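Long-range contact in protein Thf1 (Thermosynechococcus elongatus, PDB 5MJR), which associates with the FtsH protease complex involved in photosystem II repair and may take part in building the photosynthetic membrane: residues Y65-V74 with Q107-W115. Sequence-based numbering, arbitrary orientation.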
loop_
_atom_site.group_PDB
_atom_site.type_symbol
_atom_site.label_atom_id
_atom_site.label_comp_id
_atom_site.label_asym_id
_atom_site.label_seq_id
_atom_site.Cartn_x
_atom_site.Cartn_y
_atom_site.Cartn_z
ATOM N N TYR A 65 4.095 -11.181 -2.607
ATOM C CA TYR A 65 3.013 -10.304 -2.983
ATOM C C TYR A 65 1.682 -10.826 -2.485
ATOM O O TYR A 65 1.402 -12.000 -2.509
ATOM C CB TYR A 65 2.913 -10.229 -4.500
ATOM C CG TYR A 65 1.795 -9.455 -5.110
ATOM C CD1 TYR A 65 0.564 -10.030 -5.256
ATOM C CD2 TYR A 65 1.974 -8.144 -5.498
ATOM C CE1 TYR A 65 -0.523 -9.320 -5.775
ATOM C CE2 TYR A 65 0.888 -7.442 -6.016
ATOM C CZ TYR A 65 -0.353 -7.984 -6.152
ATOM O OH TYR A 65 -1.374 -7.301 -6.728
ATOM N N SER A 66 0.811 -9.868 -2.063
ATOM C CA SER A 66 -0.561 -10.182 -1.783
ATOM C C SER A 66 -1.402 -8.967 -2.067
ATOM O O SER A 66 -0.848 -7.877 -2.199
ATOM C CB SER A 66 -0.726 -10.551 -0.305
ATOM O OG SER A 66 -0.585 -9.457 0.524
ATOM N N PRO A 67 -2.729 -9.043 -2.034
ATOM C CA PRO A 67 -3.580 -7.850 -2.208
ATOM C C PRO A 67 -3.417 -6.800 -1.156
ATOM O O PRO A 67 -3.774 -5.639 -1.426
ATOM C CB PRO A 67 -4.983 -8.412 -2.304
ATOM C CG PRO A 67 -4.759 -9.809 -2.813
ATOM C CD PRO A 67 -3.489 -10.298 -2.138
ATOM N N LEU A 68 -2.911 -7.157 0.026
ATOM C CA LEU A 68 -2.686 -6.151 1.076
ATOM C C LEU A 68 -1.524 -5.215 0.606
ATOM O O LEU A 68 -1.578 -4.002 0.816
ATOM C CB LEU A 68 -2.395 -6.765 2.395
ATOM C CG LEU A 68 -2.143 -5.862 3.587
ATOM C CD1 LEU A 68 -3.382 -5.051 3.891
ATOM C CD2 LEU A 68 -1.671 -6.634 4.805
ATOM N N PHE A 69 -0.456 -5.834 0.091
ATOM C CA PHE A 69 0.616 -5.027 -0.502
ATOM C C PHE A 69 0.128 -4.190 -1.683
ATOM O O PHE A 69 0.489 -3.005 -1.744
ATOM C CB PHE A 69 1.730 -5.995 -0.921
ATOM C CG PHE A 69 2.874 -5.341 -1.699
ATOM C CD1 PHE A 69 3.824 -4.650 -1.101
ATOM C CD2 PHE A 69 2.851 -5.466 -3.055
ATOM C CE1 PHE A 69 4.853 -4.029 -1.908
ATOM C CE2 PHE A 69 3.833 -4.959 -3.865
ATOM C CZ PHE A 69 4.802 -4.256 -3.260
ATOM N N ALA A 70 -0.668 -4.770 -2.547
ATOM C CA ALA A 70 -1.211 -4.010 -3.648
ATOM C C ALA A 70 -1.931 -2.783 -3.204
ATOM O O ALA A 70 -1.757 -1.655 -3.714
ATOM C CB ALA A 70 -2.072 -4.838 -4.564
ATOM N N LEU A 71 -2.818 -2.961 -2.219
ATOM C CA LEU A 71 -3.581 -1.864 -1.684
ATOM C C LEU A 71 -2.660 -0.809 -1.077
ATOM O O LEU A 71 -2.877 0.403 -1.236
ATOM C CB LEU A 71 -4.660 -2.311 -0.715
ATOM C CG LEU A 71 -5.592 -1.240 -0.141
ATOM C CD1 LEU A 71 -6.333 -0.518 -1.188
ATOM C CD2 LEU A 71 -6.499 -1.902 0.885
ATOM N N GLY A 72 -1.620 -1.230 -0.346
ATOM C CA GLY A 72 -0.722 -0.301 0.204
ATOM C C GLY A 72 0.059 0.528 -0.821
ATOM O O GLY A 72 0.206 1.736 -0.671
ATOM N N VAL A 73 0.531 -0.121 -1.906
ATOM C CA VAL A 73 1.251 0.594 -2.964
ATOM C C VAL A 73 0.340 1.594 -3.633
ATOM O O VAL A 73 0.704 2.775 -3.844
ATOM C CB VAL A 73 1.815 -0.393 -3.984
ATOM C CG1 VAL A 73 2.360 0.300 -5.252
ATOM C CG2 VAL A 73 2.883 -1.230 -3.402
ATOM N N VAL A 74 -0.870 1.146 -3.996
ATOM C CA VAL A 74 -1.814 2.038 -4.679
ATOM C C VAL A 74 -2.167 3.217 -3.792
ATOM O O VAL A 74 -2.204 4.367 -4.234
ATOM C CB VAL A 74 -3.081 1.261 -5.092
ATOM C CG1 VAL A 74 -4.231 2.169 -5.487
ATOM C CG2 VAL A 74 -2.738 0.337 -6.249
ATOM N N GLN A 107 -3.129 -5.563 -12.432
ATOM C CA GLN A 107 -3.311 -6.501 -11.297
ATOM C C GLN A 107 -3.294 -5.716 -10.000
ATOM O O GLN A 107 -4.156 -5.946 -9.122
ATOM C CB GLN A 107 -2.232 -7.579 -11.263
ATOM C CG GLN A 107 -2.392 -8.574 -10.115
ATOM C CD GLN A 107 -1.387 -9.664 -10.050
ATOM O OE1 GLN A 107 -0.393 -9.676 -10.795
ATOM N NE2 GLN A 107 -1.572 -10.592 -9.131
ATOM N N LEU A 108 -2.351 -4.776 -9.800
ATOM C CA LEU A 108 -2.370 -4.047 -8.551
ATOM C C LEU A 108 -3.683 -3.242 -8.423
ATOM O O LEU A 108 -4.224 -3.133 -7.281
ATOM C CB LEU A 108 -1.156 -3.099 -8.413
ATOM C CG LEU A 108 0.080 -3.737 -7.798
ATOM C CD1 LEU A 108 0.749 -4.762 -8.754
ATOM C CD2 LEU A 108 1.006 -2.677 -7.261
ATOM N N LYS A 109 -4.122 -2.599 -9.489
ATOM C CA LYS A 109 -5.361 -1.810 -9.436
ATOM C C LYS A 109 -6.560 -2.698 -9.118
ATOM O O LYS A 109 -7.396 -2.315 -8.243
ATOM C CB LYS A 109 -5.598 -1.053 -10.720
ATOM C CG LYS A 109 -4.662 0.104 -10.949
ATOM C CD LYS A 109 -5.075 0.663 -12.347
ATOM C CE LYS A 109 -4.068 1.541 -12.826
ATOM N NZ LYS A 109 -4.352 2.232 -14.129
ATOM N N GLU A 110 -6.663 -3.889 -9.725
ATOM C CA GLU A 110 -7.799 -4.714 -9.448
ATOM C C GLU A 110 -7.724 -5.250 -8.020
ATOM O O GLU A 110 -8.750 -5.359 -7.320
ATOM C CB GLU A 110 -7.871 -5.806 -10.463
ATOM C CG GLU A 110 -8.313 -5.358 -11.860
ATOM C CD GLU A 110 -8.521 -6.411 -12.941
ATOM O OE1 GLU A 110 -8.737 -7.598 -12.612
ATOM O OE2 GLU A 110 -8.513 -5.995 -14.132
ATOM N N ASP A 111 -6.538 -5.614 -7.552
ATOM C CA ASP A 111 -6.377 -6.122 -6.185
ATOM C C ASP A 111 -6.730 -5.025 -5.249
ATOM O O ASP A 111 -7.407 -5.274 -4.189
ATOM C CB ASP A 111 -5.005 -6.666 -5.908
ATOM C CG ASP A 111 -4.845 -8.116 -6.318
ATOM O OD1 ASP A 111 -5.853 -8.840 -6.492
ATOM O OD2 ASP A 111 -3.709 -8.566 -6.470
ATOM N N ALA A 112 -6.298 -3.794 -5.454
ATOM C CA ALA A 112 -6.674 -2.680 -4.524
ATOM C C ALA A 112 -8.221 -2.555 -4.539
ATOM O O ALA A 112 -8.816 -2.340 -3.452
ATOM C CB ALA A 112 -5.958 -1.439 -4.961
ATOM N N ALA A 113 -8.801 -2.551 -5.708
ATOM C CA ALA A 113 -10.257 -2.346 -5.825
ATOM C C ALA A 113 -11.044 -3.474 -5.159
ATOM O O ALA A 113 -12.203 -3.313 -4.770
ATOM C CB ALA A 113 -10.657 -2.194 -7.291
ATOM N N SER A 114 -10.464 -4.676 -5.104
ATOM C CA SER A 114 -11.165 -5.865 -4.538
ATOM C C SER A 114 -11.534 -5.659 -3.074
ATOM O O SER A 114 -12.407 -6.373 -2.570
ATOM C CB SER A 114 -10.369 -7.147 -4.730
ATOM O OG SER A 114 -9.225 -7.250 -3.919
ATOM N N TRP A 115 -10.879 -4.739 -2.384
ATOM C CA TRP A 115 -11.232 -4.451 -0.994
ATOM C C TRP A 115 -12.544 -3.694 -0.850
ATOM O O TRP A 115 -13.087 -3.614 0.272
ATOM C CB TRP A 115 -10.053 -3.733 -0.352
ATOM C CG TRP A 115 -8.812 -4.519 -0.198
ATOM C CD1 TRP A 115 -7.781 -4.611 -1.103
ATOM C CD2 TRP A 115 -8.400 -5.287 0.906
ATOM N NE1 TRP A 115 -6.784 -5.369 -0.626
ATOM C CE2 TRP A 115 -7.111 -5.828 0.627
ATOM C CE3 TRP A 115 -8.985 -5.623 2.112
ATOM C CZ2 TRP A 115 -6.408 -6.625 1.505
ATOM C CZ3 TRP A 115 -8.327 -6.412 2.993
ATOM C CH2 TRP A 115 -7.057 -6.946 2.678
#
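The carbonyl oxygen of P67, in the first turn of helix 67-80, accepts from two donors on opposite faces of its carbonyl plane: L71 N, the regular helical bond, and the indole of W115, whose NE1 lies 3.1 Å from P67 O. The indole N-H points fairly straight at the oxygen (157°), which sits near the ring plane, while NE1 stands well above the carbonyl plane. L71 meets the same indole from another side: its CD2 lies over one face, 3.6 Å from the centroid of the five-membered ring, a CH-pi contact. With an alanine here in place of W115 the indole N-H is gone, so P67 O would probably keep only L71 N of these two donors and a gap would open beside L71 CD2. Just ahead of the helix, before the N-cap residue S66, Y65 OH donates to D111 OD2 at 2.7 Å; OD2 accepts through its anti lone pair, at the ring edge. CG of Y65 is anti to the backbone N (chi1 176°), which carries the ring over to helix 105-113, where CE2 touches L108 CD1. Beside these polar links A70 CB packs on D111 CB at 3.7 Å; farther along, A112 CB meets L71 CD1 and V74 CG2. L108 CD2 reaches V73 CG1 at 3.8 Å. The axes of 67-74 and 107-113 approach to 7.8 Å and cross at -101°, a closeness consistent with small A70 and A112. F159 and P138 also touch W115. Both hydrogen bonds border an apolar crossing, whose orientation is probably set by directional bonds as well as side-chain fit.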